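Long-range contacts in D-methionine-binding lipoprotein MetQ (Escherichia coli, PDB 4YAH), which binds methionine as the solute-binding component of an ATP-driven D-methionine permease: residues N31-G36 with Y57-E62; E74-G79 with V232-N237; Y117-K122 with R189-A194; Q132-N137 with A194-A199. One frame throughout, in Å; residues are numbered along the deposited sequence.

Interaction 1: N31-G36 with Y57-E62; sequences NHIKVG and YGLDVE
H32 sends both ring nitrogens to carboxylates of the neighbouring strand, D60 and E62, while I33 and V35 pack against V61 on the other face. That second face is the tight one. I33 and V61 lie side by side, CG2 to CG2 at 3.7 Å; V35 CG2 meets V61 CG1 at 4.1 Å, and L59 CD2 sits the same distance, 4.1 Å, from I33 CG2. Helix 241-250 closes over this apolar layer, with F246 against V35. Four backbone hydrogen bonds run between the strands, from D60 N to N31 O at one end to V35 N to E62 O at the other.

The H32 face is polar and opens toward solvent. With CG anti to the backbone N (chi1 -176°), the ring leans across to its partners. ND1 gives a bond to D60 OD2 (3.1 Å), arriving from above the carboxylate, whose plane is turned 75° from the ring. NE2 reaches E62 OE1 at 2.9 Å, but the bond is bent and weak. Two carboxylates at its nitrogens would probably favour a protonated ring. With an alanine here, D60 would probably lose its N-H partner and E62 the weaker one, leaving their charges less compensated. K34 runs alongside E62, its CE 3.4 Å from OE1, yet NZ stays beyond salt-bridge range. Just ahead of strand 32-38, N31 ND2 makes a nearly straight bond (178°) to G58 O at 2.8 Å.

Two parallel neighbours in register, joined through helix 41-57, form the first beta-alpha-beta unit of this lobe of a periplasmic-type binding protein.

Interaction 2: E74-G79 with V232-N237; sequences EALSKG and VTREDN
R234 and L76 meet where a helix end with a Schellman motif, closed by G79, rests beside strand 232-234 in one lobe of the binding-protein fold.

The polar part centres on one carbonyl. L76 O accepts from R234 NH1 at 2.9 Å, the donor in the carbonyl plane and the oxygen near the guanidinium plane, at its edge. NH1 also makes a weak bond to I81 O. The same L76 oxygen takes G79 N (3.1 Å) inside the helix cap, so two N-H groups grip it. At the backbone angles of G79 (phi 87°) a side chain would be jammed against the carbonyl of K78, which calls for glycine. A positive group at this carbonyl end would also suit the negative end of the helix dipole.

The ionic part lies within segment 232-237. R234 bends at chi3 (-58°), bringing NE to D236 OD2 in a salt bridge of 3.0 Å; the oxygen is met on its syn side, nearly in the guanidinium plane. N237 OD1 stands over one face of the guanidinium, toward its rim. Losing the arginine to a methionine would probably leave D236 without its charge partner and take from L76 O the N-H that joins it to the strand.

The apolar part is carried by L76, which crosses R234 obliquely. Its CD1 lies 4.1 Å from the aliphatic CG of R234, while CD2 turns to the strand, 3.9 Å from V232 CG1. L103 of the adjacent strand 103-111 touches both L76 and V232. Closest to the strand backbone is the L76 CD2 methyl, 3.5 Å from V232 O.

Interaction 3: Y117-K122 with R189-A194; sequences YSKKIK and RSLDDA
K119 and K120 reach from the loop after strand 115-117 to the type I beta turn S190 to D193 that follows on from helix 187-190. The two lysines grip it differently. K119 ends in a salt bridge: NZ meets D192 OD1 at 2.7 Å, using the syn lone pair of OD1. Its chain crosses L191 at about a right angle, with CD 3.7 Å from L191 CB, and the bend at chi3 (76°) turns NZ toward the carboxylate. K120 uses backbone acceptors instead. Its chain is extended until chi4 (60°), where the last bond swings NZ to D193 O at 2.7 Å, the donor tilted from the carbonyl plane; I196 O is a second acceptor for the same ammonium group.

L191 carries the apolar side of the contact. Its CD2 presses on the strand end, 3.6 Å from Y117 O, and the same side chain also packs on A199 and I201 of strand 196-201. A water joins the backbones nearby, taking the K119 N-H and donating to L191 O.

Behind this first shell, the turn is held by D193 N to S190 O at 3.0 Å. D193 points its carboxylate elsewhere, OD2 accepting from the backbone N of Q195. The lysine loop is shaped by S118, which heads an ST turn and an ST motif: its OG also bonds A197 O of strand 196-201, tying the loop to the sheet. S118 OG accepts from K120 N at 2.9 Å and from I121 N at 3.0 Å.

Interaction 4: Q132-N137 with A194-A199; sequences QVAVPN and AQIALA
Q132 carries CG anti to its carbonyl carbon (chi1 -68°) and is extended beyond, which stretches its amide past Q195 and I196 at the start of the neighbouring strand. I196, with both torsions near -60°, folds CD1 back toward it, so that Q132 OE1 lies 3.5 Å from I196 CD1. The Q132 and I196 side chains cross at about a right angle. Q132 NE2 approaches Q195 CB at 3.6 Å, a contact of van der Waals kind; the two amides are turned 47° from each other.

Further in, the contact is apolar. V133 and L198 lie side by side and point the same way, CG1 to CD2 at 4.0 Å. On the other face A134 CB meets A199 CB, also at 4.0 Å, and I196 CG2 reaches the same A134 methyl. Helix 187-190 covers this alanine side, with S190 touching A134, I196 and A199.

The parallel pairing is interrupted by a beta bulge. A197 N bonds Q132 O at 3.0 Å, but A197 takes a nearly helical psi (-18°), and three steps from I196 to A199 match two from Q132 to A134. L198 N is buried there without a partner. Pairing resumes with A134 N to L198 O at 2.8 Å.

Strand 132-136 continues the sheet on its far edge to strand 178-182. The arrangement is characteristic of the parallel core of a binding-protein lobe, where the segments that follow the strands, here the start of helix 139-151 with N141 and the residue N202 after strand 196-201, reach the methionine ligand.

How the interactions relate
Interactions 1 and 2 lie at the six-stranded sheet on one side of the chain's centre, interactions 3 and 4 at the five-stranded sheet on the other. Interactions 1 and 4 both pair parallel strands, but 60-66 is an edge strand and carries a charged, partly exposed face, whereas 132-136 and 196-201 are inner strands and their contact is buried and mostly apolar. Interaction 2 sets a helix end beside a strand, whereas interaction 3 joins a mostly exposed loop and turn at the margin of its sheet; in both, charged side-chain ends bond to backbone carbonyls and carboxylates. Interactions 3 and 4 touch and share A194; interactions 1 and 2, centres about 15 Å apart, do not touch.

Interaction 1: N31-G36 with Y57-E62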
loop_
_atom_site.group_PDB
_atom_site.type_symbol
_atom_site.label_atom_id
_atom_site.label_comp_id
_atom_site.label_asym_id
_atom_site.label_seq_id
_atom_site.Cartn_x
_atom_site.Cartn_y
_atom_site.Cartn_z
ATOM N N ASN A 31 10.813 6.386 26.653
ATOM C CA ASN A 31 9.545 5.679 26.612
ATOM C C ASN A 31 8.656 6.198 25.498
ATOM O O ASN A 31 7.452 5.995 25.529
ATOM C CB ASN A 31 8.815 5.790 27.932
ATOM C CG ASN A 31 7.660 4.833 28.018
ATOM O OD1 ASN A 31 7.793 3.654 27.685
ATOM N ND2 ASN A 31 6.502 5.341 28.401
ATOM N N HIS A 32 9.272 6.859 24.524
ATOM C CA HIS A 32 8.556 7.512 23.430
ATOM C C HIS A 32 9.075 7.023 22.087
ATOM O O HIS A 32 10.282 6.895 21.904
ATOM C CB HIS A 32 8.733 9.023 23.533
ATOM C CG HIS A 32 7.973 9.800 22.514
ATOM N ND1 HIS A 32 6.650 10.151 22.683
ATOM C CD2 HIS A 32 8.356 10.333 21.329
ATOM C CE1 HIS A 32 6.244 10.846 21.637
ATOM N NE2 HIS A 32 7.262 10.974 20.802
ATOM N N ILE A 33 8.166 6.736 21.144
ATOM C CA ILE A 33 8.567 6.381 19.794
ATOM C C ILE A 33 7.645 7.081 18.793
ATOM O O ILE A 33 6.452 7.160 19.011
ATOM C CB ILE A 33 8.545 4.835 19.584
ATOM C CG1 ILE A 33 9.058 4.456 18.199
ATOM C CG2 ILE A 33 7.159 4.268 19.817
ATOM C CD1 ILE A 33 9.187 2.948 17.993
ATOM N N LYS A 34 8.227 7.615 17.729
ATOM C CA LYS A 34 7.448 8.246 16.658
ATOM C C LYS A 34 7.334 7.270 15.483
ATOM O O LYS A 34 8.354 6.778 14.990
ATOM C CB LYS A 34 8.102 9.547 16.196
ATOM C CG LYS A 34 8.122 10.682 17.236
ATOM C CD LYS A 34 8.582 11.966 16.596
ATOM C CE LYS A 34 8.560 13.118 17.590
ATOM N NZ LYS A 34 8.890 14.421 16.947
ATOM N N VAL A 35 6.106 7.008 15.036
ATOM C CA VAL A 35 5.869 6.087 13.921
ATOM C C VAL A 35 5.108 6.779 12.808
ATOM O O VAL A 35 4.040 7.332 13.045
ATOM C CB VAL A 35 5.085 4.852 14.358
ATOM C CG1 VAL A 35 4.992 3.848 13.214
ATOM C CG2 VAL A 35 5.745 4.184 15.570
ATOM N N GLY A 36 5.671 6.746 11.602
ATOM C CA GLY A 36 5.018 7.333 10.444
ATOM C C GLY A 36 4.000 6.405 9.811
ATOM O O GLY A 36 4.289 5.237 9.550
ATOM N N TYR A 57 2.129 -1.995 27.526
ATOM C CA TYR A 57 3.484 -1.609 27.955
ATOM C C TYR A 57 3.602 -0.236 28.588
ATOM O O TYR A 57 4.662 0.111 29.104
ATOM C CB TYR A 57 4.446 -1.637 26.777
ATOM C CG TYR A 57 4.417 -2.928 26.027
ATOM C CD1 TYR A 57 4.941 -4.087 26.580
ATOM C CD2 TYR A 57 3.874 -2.996 24.759
ATOM C CE1 TYR A 57 4.912 -5.274 25.894
ATOM C CE2 TYR A 57 3.839 -4.172 24.066
ATOM C CZ TYR A 57 4.362 -5.309 24.634
ATOM O OH TYR A 57 4.326 -6.488 23.935
ATOM N N GLY A 58 2.546 0.561 28.524
ATOM C CA GLY A 58 2.653 1.953 28.918
ATOM C C GLY A 58 3.619 2.695 28.017
ATOM O O GLY A 58 4.190 3.701 28.423
ATOM N N LEU A 59 3.795 2.199 26.789
ATOM C CA LEU A 59 4.667 2.838 25.807
ATOM C C LEU A 59 3.949 4.029 25.179
ATOM O O LEU A 59 2.780 3.923 24.811
ATOM C CB LEU A 59 5.078 1.843 24.715
ATOM C CG LEU A 59 5.940 2.394 23.579
ATOM C CD1 LEU A 59 7.314 2.783 24.109
ATOM C CD2 LEU A 59 6.048 1.370 22.458
ATOM N N ASP A 60 4.652 5.147 25.042
ATOM C CA ASP A 60 4.081 6.346 24.446
ATOM C C ASP A 60 4.409 6.386 22.959
ATOM O O ASP A 60 5.489 6.820 22.559
ATOM C CB ASP A 60 4.609 7.596 25.157
ATOM C CG ASP A 60 3.975 8.879 24.647
ATOM O OD1 ASP A 60 2.944 8.807 23.936
ATOM O OD2 ASP A 60 4.506 9.965 24.972
ATOM N N VAL A 61 3.474 5.906 22.143
ATOM C CA VAL A 61 3.605 5.967 20.691
ATOM C C VAL A 61 2.969 7.240 20.121
ATOM O O VAL A 61 1.799 7.523 20.366
ATOM C CB VAL A 61 2.952 4.748 20.034
ATOM C CG1 VAL A 61 3.030 4.844 18.505
ATOM C CG2 VAL A 61 3.623 3.461 20.533
ATOM N N GLU A 62 3.763 7.991 19.365
ATOM C CA GLU A 62 3.289 9.161 18.645
ATOM C C GLU A 62 3.158 8.817 17.173
ATOM O O GLU A 62 4.142 8.412 16.553
ATOM C CB GLU A 62 4.249 10.336 18.825
ATOM C CG GLU A 62 3.776 11.580 18.122
ATOM C CD GLU A 62 4.726 12.746 18.297
ATOM O OE1 GLU A 62 5.612 12.666 19.174
ATOM O OE2 GLU A 62 4.594 13.744 17.558
HETATM O O HOH W 1 6.949 0.954 27.739
HETATM O O HOH W 2 6.613 15.181 16.478
#

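Interaction 2: E74-G79 with V232-N237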
loop_
_atom_site.group_PDB
_atom_site.type_symbol
_atom_site.label_atom_id
_atom_site.label_comp_id
_atom_site.label_asym_id
_atom_site.label_seq_id
_atom_site.Cartn_x
_atom_site.Cartn_y
_atom_site.Cartn_z
ATOM N N GLU A 74 11.990 9.206 3.899
ATOM C CA GLU A 74 12.913 10.332 4.115
ATOM C C GLU A 74 12.976 10.696 5.592
ATOM O O GLU A 74 14.059 10.886 6.158
ATOM C CB GLU A 74 12.484 11.565 3.310
ATOM C CG GLU A 74 12.505 11.365 1.800
ATOM C CD GLU A 74 12.378 12.674 1.018
ATOM O OE1 GLU A 74 12.185 13.743 1.649
ATOM O OE2 GLU A 74 12.485 12.629 -0.230
ATOM N N ALA A 75 11.806 10.776 6.210
ATOM C CA ALA A 75 11.691 11.149 7.611
ATOM C C ALA A 75 12.409 10.132 8.485
ATOM O O ALA A 75 13.111 10.477 9.422
ATOM C CB ALA A 75 10.227 11.255 7.998
ATOM N N LEU A 76 12.215 8.866 8.171
ATOM C CA LEU A 76 12.856 7.790 8.915
ATOM C C LEU A 76 14.369 7.841 8.767
ATOM O O LEU A 76 15.090 7.754 9.751
ATOM C CB LEU A 76 12.325 6.440 8.433
ATOM C CG LEU A 76 12.947 5.203 9.057
ATOM C CD1 LEU A 76 12.814 5.226 10.572
ATOM C CD2 LEU A 76 12.321 3.948 8.476
ATOM N N SER A 77 14.841 7.974 7.532
ATOM C CA SER A 77 16.268 7.997 7.235
ATOM C C SER A 77 16.963 9.146 7.964
ATOM O O SER A 77 18.070 8.993 8.488
ATOM C CB SER A 77 16.494 8.129 5.736
ATOM O OG SER A 77 17.877 8.179 5.454
ATOM N N LYS A 78 16.291 10.293 8.001
ATOM C CA LYS A 78 16.852 11.491 8.621
ATOM C C LYS A 78 16.756 11.482 10.138
ATOM O O LYS A 78 17.315 12.361 10.808
ATOM C CB LYS A 78 16.142 12.721 8.075
ATOM C CG LYS A 78 16.689 13.193 6.740
ATOM C CD LYS A 78 15.624 13.904 5.902
ATOM C CE LYS A 78 14.855 14.960 6.687
ATOM N NZ LYS A 78 13.851 15.643 5.817
ATOM N N GLY A 79 16.035 10.510 10.682
ATOM C CA GLY A 79 15.872 10.386 12.118
ATOM C C GLY A 79 14.723 11.197 12.690
ATOM O O GLY A 79 14.610 11.317 13.905
ATOM N N VAL A 232 8.988 -0.724 9.391
ATOM C CA VAL A 232 10.345 -0.512 8.935
ATOM C C VAL A 232 11.063 0.499 9.818
ATOM O O VAL A 232 10.475 1.506 10.224
ATOM C CB VAL A 232 10.341 -0.027 7.492
ATOM C CG1 VAL A 232 11.710 0.358 7.030
ATOM C CG2 VAL A 232 9.802 -1.123 6.599
ATOM N N THR A 233 12.337 0.217 10.096
ATOM C CA THR A 233 13.199 1.117 10.866
ATOM C C THR A 233 14.498 1.332 10.120
ATOM O O THR A 233 14.711 0.763 9.056
ATOM C CB THR A 233 13.547 0.564 12.258
ATOM O OG1 THR A 233 14.400 -0.583 12.117
ATOM C CG2 THR A 233 12.301 0.188 13.029
ATOM N N ARG A 234 15.395 2.119 10.711
ATOM C CA ARG A 234 16.759 2.178 10.210
ATOM C C ARG A 234 17.497 0.931 10.688
ATOM O O ARG A 234 17.083 0.273 11.637
ATOM C CB ARG A 234 17.482 3.434 10.696
ATOM C CG ARG A 234 16.882 4.751 10.209
ATOM C CD ARG A 234 17.666 5.924 10.778
ATOM N NE ARG A 234 17.669 5.860 12.233
ATOM C CZ ARG A 234 16.679 6.286 13.013
ATOM N NH1 ARG A 234 15.586 6.841 12.487
ATOM N NH2 ARG A 234 16.780 6.153 14.328
ATOM N N GLU A 235 18.579 0.598 10.005
ATOM C CA GLU A 235 19.464 -0.465 10.463
ATOM C C GLU A 235 19.896 -0.203 11.902
ATOM O O GLU A 235 19.952 -1.136 12.717
ATOM C CB GLU A 235 20.674 -0.568 9.536
ATOM C CG GLU A 235 21.783 -1.516 10.005
ATOM C CD GLU A 235 21.359 -2.976 10.036
ATOM O OE1 GLU A 235 20.469 -3.360 9.241
ATOM O OE2 GLU A 235 21.920 -3.740 10.855
ATOM N N ASP A 236 20.184 1.054 12.227
ATOM C CA ASP A 236 20.777 1.355 13.532
ATOM C C ASP A 236 19.805 1.183 14.703
ATOM O O ASP A 236 20.257 1.011 15.828
ATOM C CB ASP A 236 21.379 2.780 13.561
ATOM C CG ASP A 236 20.346 3.886 13.316
ATOM O OD1 ASP A 236 19.567 4.213 14.234
ATOM O OD2 ASP A 236 20.347 4.448 12.208
ATOM N N ASN A 237 18.488 1.232 14.480
ATOM C CA ASN A 237 17.557 1.099 15.605
ATOM C C ASN A 237 16.595 -0.076 15.473
ATOM O O ASN A 237 15.605 -0.159 16.201
ATOM C CB ASN A 237 16.787 2.413 15.812
ATOM C CG ASN A 237 15.780 2.682 14.730
ATOM O OD1 ASN A 237 16.035 2.434 13.548
ATOM N ND2 ASN A 237 14.631 3.184 15.126
#

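Interaction 3: Y117-K122 with R189-A194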
loop_
_atom_site.group_PDB
_atom_site.type_symbol
_atom_site.label_atom_id
_atom_site.label_comp_id
_atom_site.label_asym_id
_atom_site.label_seq_id
_atom_site.Cartn_x
_atom_site.Cartn_y
_atom_site.Cartn_z
ATOM N N TYR A 117 -10.977 0.215 -9.860
ATOM C CA TYR A 117 -12.200 0.945 -9.534
ATOM C C TYR A 117 -12.601 1.837 -10.680
ATOM O O TYR A 117 -11.766 2.214 -11.493
ATOM C CB TYR A 117 -12.027 1.827 -8.291
ATOM C CG TYR A 117 -11.572 1.121 -7.036
ATOM C CD1 TYR A 117 -12.487 0.615 -6.127
ATOM C CD2 TYR A 117 -10.215 0.970 -6.750
ATOM C CE1 TYR A 117 -12.068 -0.024 -4.963
ATOM C CE2 TYR A 117 -9.783 0.336 -5.594
ATOM C CZ TYR A 117 -10.709 -0.161 -4.704
ATOM O OH TYR A 117 -10.307 -0.791 -3.545
ATOM N N SER A 118 -13.881 2.202 -10.725
ATOM C CA SER A 118 -14.352 3.136 -11.728
ATOM C C SER A 118 -15.602 3.869 -11.265
ATOM O O SER A 118 -16.410 3.303 -10.531
ATOM C CB SER A 118 -14.662 2.408 -13.028
ATOM O OG SER A 118 -15.154 3.339 -13.961
ATOM N N LYS A 119 -15.747 5.122 -11.686
ATOM C CA LYS A 119 -17.006 5.846 -11.496
ATOM C C LYS A 119 -17.755 5.979 -12.833
ATOM O O LYS A 119 -18.798 6.642 -12.908
ATOM C CB LYS A 119 -16.739 7.211 -10.849
ATOM C CG LYS A 119 -16.235 7.071 -9.421
ATOM C CD LYS A 119 -15.917 8.410 -8.745
ATOM C CE LYS A 119 -17.176 9.126 -8.336
ATOM N NZ LYS A 119 -16.817 10.317 -7.528
ATOM N N LYS A 120 -17.247 5.323 -13.875
ATOM C CA LYS A 120 -17.863 5.373 -15.215
ATOM C C LYS A 120 -18.445 4.045 -15.696
ATOM O O LYS A 120 -19.408 4.051 -16.473
ATOM C CB LYS A 120 -16.855 5.872 -16.242
ATOM C CG LYS A 120 -16.435 7.315 -15.946
ATOM C CD LYS A 120 -15.426 7.838 -16.935
ATOM C CE LYS A 120 -15.029 9.258 -16.620
ATOM N NZ LYS A 120 -14.434 9.350 -15.263
ATOM N N ILE A 121 -17.867 2.933 -15.249
ATOM C CA ILE A 121 -18.284 1.587 -15.649
ATOM C C ILE A 121 -18.400 0.663 -14.440
ATOM O O ILE A 121 -17.812 0.923 -13.384
ATOM C CB ILE A 121 -17.307 0.966 -16.675
ATOM C CG1 ILE A 121 -15.925 0.669 -16.060
ATOM C CG2 ILE A 121 -17.175 1.873 -17.878
ATOM C CD1 ILE A 121 -14.961 -0.038 -16.995
ATOM N N LYS A 122 -19.164 -0.415 -14.605
ATOM C CA LYS A 122 -19.366 -1.400 -13.551
ATOM C C LYS A 122 -18.704 -2.727 -13.906
ATOM O O LYS A 122 -18.580 -3.605 -13.066
ATOM C CB LYS A 122 -20.858 -1.623 -13.299
ATOM C CG LYS A 122 -21.492 -0.653 -12.297
ATOM C CD LYS A 122 -22.609 0.180 -12.913
ATOM C CE LYS A 122 -23.727 -0.674 -13.514
ATOM N NZ LYS A 122 -24.932 0.134 -13.879
ATOM N N ARG A 189 -8.776 10.849 -6.745
ATOM C CA ARG A 189 -9.390 11.974 -7.452
ATOM C C ARG A 189 -9.373 11.730 -8.974
ATOM O O ARG A 189 -10.173 12.322 -9.709
ATOM C CB ARG A 189 -8.701 13.294 -7.124
ATOM C CG ARG A 189 -7.307 13.443 -7.676
ATOM C CD ARG A 189 -6.687 14.761 -7.233
ATOM N NE ARG A 189 -6.260 14.727 -5.841
ATOM C CZ ARG A 189 -5.727 15.766 -5.204
ATOM N NH1 ARG A 189 -5.560 16.929 -5.828
ATOM N NH2 ARG A 189 -5.369 15.642 -3.938
ATOM N N SER A 190 -8.485 10.854 -9.443
ATOM C CA SER A 190 -8.377 10.580 -10.886
ATOM C C SER A 190 -9.677 9.973 -11.435
ATOM O O SER A 190 -9.992 10.089 -12.633
ATOM C CB SER A 190 -7.183 9.647 -11.187
ATOM O OG SER A 190 -7.503 8.280 -10.981
ATOM N N LEU A 191 -10.443 9.339 -10.557
ATOM C CA LEU A 191 -11.696 8.691 -10.958
ATOM C C LEU A 191 -12.705 9.658 -11.549
ATOM O O LEU A 191 -13.552 9.257 -12.347
ATOM C CB LEU A 191 -12.351 8.002 -9.771
ATOM C CG LEU A 191 -11.636 6.774 -9.214
ATOM C CD1 LEU A 191 -12.262 6.367 -7.912
ATOM C CD2 LEU A 191 -11.676 5.612 -10.231
ATOM N N ASP A 192 -12.645 10.920 -11.128
ATOM C CA ASP A 192 -13.572 11.937 -11.607
ATOM C C ASP A 192 -13.097 12.610 -12.893
ATOM O O ASP A 192 -13.837 13.389 -13.488
ATOM C CB ASP A 192 -13.776 13.025 -10.533
ATOM C CG ASP A 192 -14.409 12.494 -9.246
ATOM O OD1 ASP A 192 -15.445 11.793 -9.335
ATOM O OD2 ASP A 192 -13.885 12.809 -8.129
ATOM N N ASP A 193 -11.859 12.355 -13.309
ATOM C CA ASP A 193 -11.343 12.947 -14.539
ATOM C C ASP A 193 -12.182 12.450 -15.719
ATOM O O ASP A 193 -12.550 11.269 -15.774
ATOM C CB ASP A 193 -9.872 12.601 -14.748
ATOM C CG ASP A 193 -9.283 13.268 -15.988
ATOM O OD1 ASP A 193 -8.676 14.351 -15.853
ATOM O OD2 ASP A 193 -9.421 12.709 -17.099
ATOM N N ALA A 194 -12.458 13.341 -16.667
ATOM C CA ALA A 194 -13.413 13.039 -17.724
ATOM C C ALA A 194 -12.988 11.867 -18.583
ATOM O O ALA A 194 -13.838 11.195 -19.163
ATOM C CB ALA A 194 -13.640 14.273 -18.593
HETATM O O HOH W 3 -13.840 6.598 -13.170
#

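Interaction 4: Q132-N137 with A194-A199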
loop_
_atom_site.group_PDB
_atom_site.type_symbol
_atom_site.label_atom_id
_atom_site.label_comp_id
_atom_site.label_asym_id
_atom_site.label_seq_id
_atom_site.Cartn_x
_atom_site.Cartn_y
_atom_site.Cartn_z
ATOM N N GLN A 132 -8.564 5.641 -20.980
ATOM C CA GLN A 132 -7.434 5.843 -20.075
ATOM C C GLN A 132 -7.639 5.039 -18.799
ATOM O O GLN A 132 -8.728 5.035 -18.204
ATOM C CB GLN A 132 -7.251 7.319 -19.760
ATOM C CG GLN A 132 -6.797 8.139 -20.963
ATOM C CD GLN A 132 -6.632 9.598 -20.631
ATOM O OE1 GLN A 132 -6.413 9.954 -19.475
ATOM N NE2 GLN A 132 -6.757 10.453 -21.638
ATOM N N VAL A 133 -6.573 4.367 -18.381
ATOM C CA VAL A 133 -6.579 3.554 -17.182
ATOM C C VAL A 133 -5.471 4.081 -16.288
ATOM O O VAL A 133 -4.315 4.073 -16.690
ATOM C CB VAL A 133 -6.352 2.064 -17.497
ATOM C CG1 VAL A 133 -6.283 1.252 -16.213
ATOM C CG2 VAL A 133 -7.470 1.560 -18.416
ATOM N N ALA A 134 -5.828 4.546 -15.094
ATOM C CA ALA A 134 -4.854 5.154 -14.192
ATOM C C ALA A 134 -4.242 4.095 -13.287
ATOM O O ALA A 134 -4.952 3.211 -12.783
ATOM C CB ALA A 134 -5.498 6.261 -13.372
ATOM N N VAL A 135 -2.931 4.199 -13.087
ATOM C CA VAL A 135 -2.201 3.320 -12.198
ATOM C C VAL A 135 -1.145 4.116 -11.428
ATOM O O VAL A 135 -0.715 5.186 -11.866
ATOM C CB VAL A 135 -1.505 2.187 -12.963
ATOM C CG1 VAL A 135 -2.523 1.338 -13.724
ATOM C CG2 VAL A 135 -0.474 2.765 -13.926
ATOM N N PRO A 136 -0.703 3.591 -10.279
ATOM C CA PRO A 136 0.408 4.241 -9.568
ATOM C C PRO A 136 1.672 4.331 -10.410
ATOM O O PRO A 136 1.920 3.428 -11.212
ATOM C CB PRO A 136 0.647 3.334 -8.359
ATOM C CG PRO A 136 -0.447 2.336 -8.327
ATOM C CD PRO A 136 -1.141 2.341 -9.644
ATOM N N ASN A 137 2.496 5.359 -10.199
ATOM C CA ASN A 137 3.671 5.554 -11.054
ATOM C C ASN A 137 5.018 5.148 -10.446
ATOM O O ASN A 137 6.049 5.302 -11.092
ATOM C CB ASN A 137 3.740 7.010 -11.500
ATOM C CG ASN A 137 4.069 7.970 -10.368
ATOM O OD1 ASN A 137 4.187 7.593 -9.199
ATOM N ND2 ASN A 137 4.205 9.235 -10.724
ATOM N N ALA A 194 -12.458 13.341 -16.667
ATOM C CA ALA A 194 -13.413 13.039 -17.724
ATOM C C ALA A 194 -12.988 11.867 -18.583
ATOM O O ALA A 194 -13.838 11.195 -19.163
ATOM C CB ALA A 194 -13.640 14.273 -18.593
ATOM N N GLN A 195 -11.690 11.610 -18.681
ATOM C CA GLN A 195 -11.204 10.533 -19.547
ATOM C C GLN A 195 -10.769 9.248 -18.811
ATOM O O GLN A 195 -10.483 8.243 -19.458
ATOM C CB GLN A 195 -10.044 11.049 -20.399
ATOM C CG GLN A 195 -10.439 12.169 -21.366
ATOM C CD GLN A 195 -11.587 11.790 -22.306
ATOM O OE1 GLN A 195 -11.722 10.638 -22.720
ATOM N NE2 GLN A 195 -12.427 12.769 -22.632
ATOM N N ILE A 196 -10.739 9.264 -17.476
ATOM C CA ILE A 196 -10.275 8.088 -16.728
ATOM C C ILE A 196 -11.416 7.106 -16.482
ATOM O O ILE A 196 -12.322 7.354 -15.689
ATOM C CB ILE A 196 -9.635 8.499 -15.386
ATOM C CG1 ILE A 196 -8.440 9.435 -15.626
ATOM C CG2 ILE A 196 -9.245 7.285 -14.578
ATOM C CD1 ILE A 196 -7.278 8.818 -16.298
ATOM N N ALA A 197 -11.358 5.976 -17.184
ATOM C CA ALA A 197 -12.419 4.983 -17.150
ATOM C C ALA A 197 -12.247 3.937 -16.068
ATOM O O ALA A 197 -13.202 3.251 -15.690
ATOM C CB ALA A 197 -12.505 4.291 -18.510
ATOM N N LEU A 198 -11.022 3.836 -15.563
ATOM C CA LEU A 198 -10.627 2.758 -14.684
ATOM C C LEU A 198 -9.360 3.199 -13.966
ATOM O O LEU A 198 -8.505 3.835 -14.573
ATOM C CB LEU A 198 -10.398 1.483 -15.503
ATOM C CG LEU A 198 -10.009 0.192 -14.797
ATOM C CD1 LEU A 198 -11.131 -0.302 -13.906
ATOM C CD2 LEU A 198 -9.661 -0.860 -15.860
ATOM N N ALA A 199 -9.270 2.887 -12.678
ATOM C CA ALA A 199 -8.059 3.175 -11.898
ATOM C C ALA A 199 -7.715 2.018 -10.968
ATOM O O ALA A 199 -8.582 1.506 -10.261
ATOM C CB ALA A 199 -8.231 4.449 -11.083
#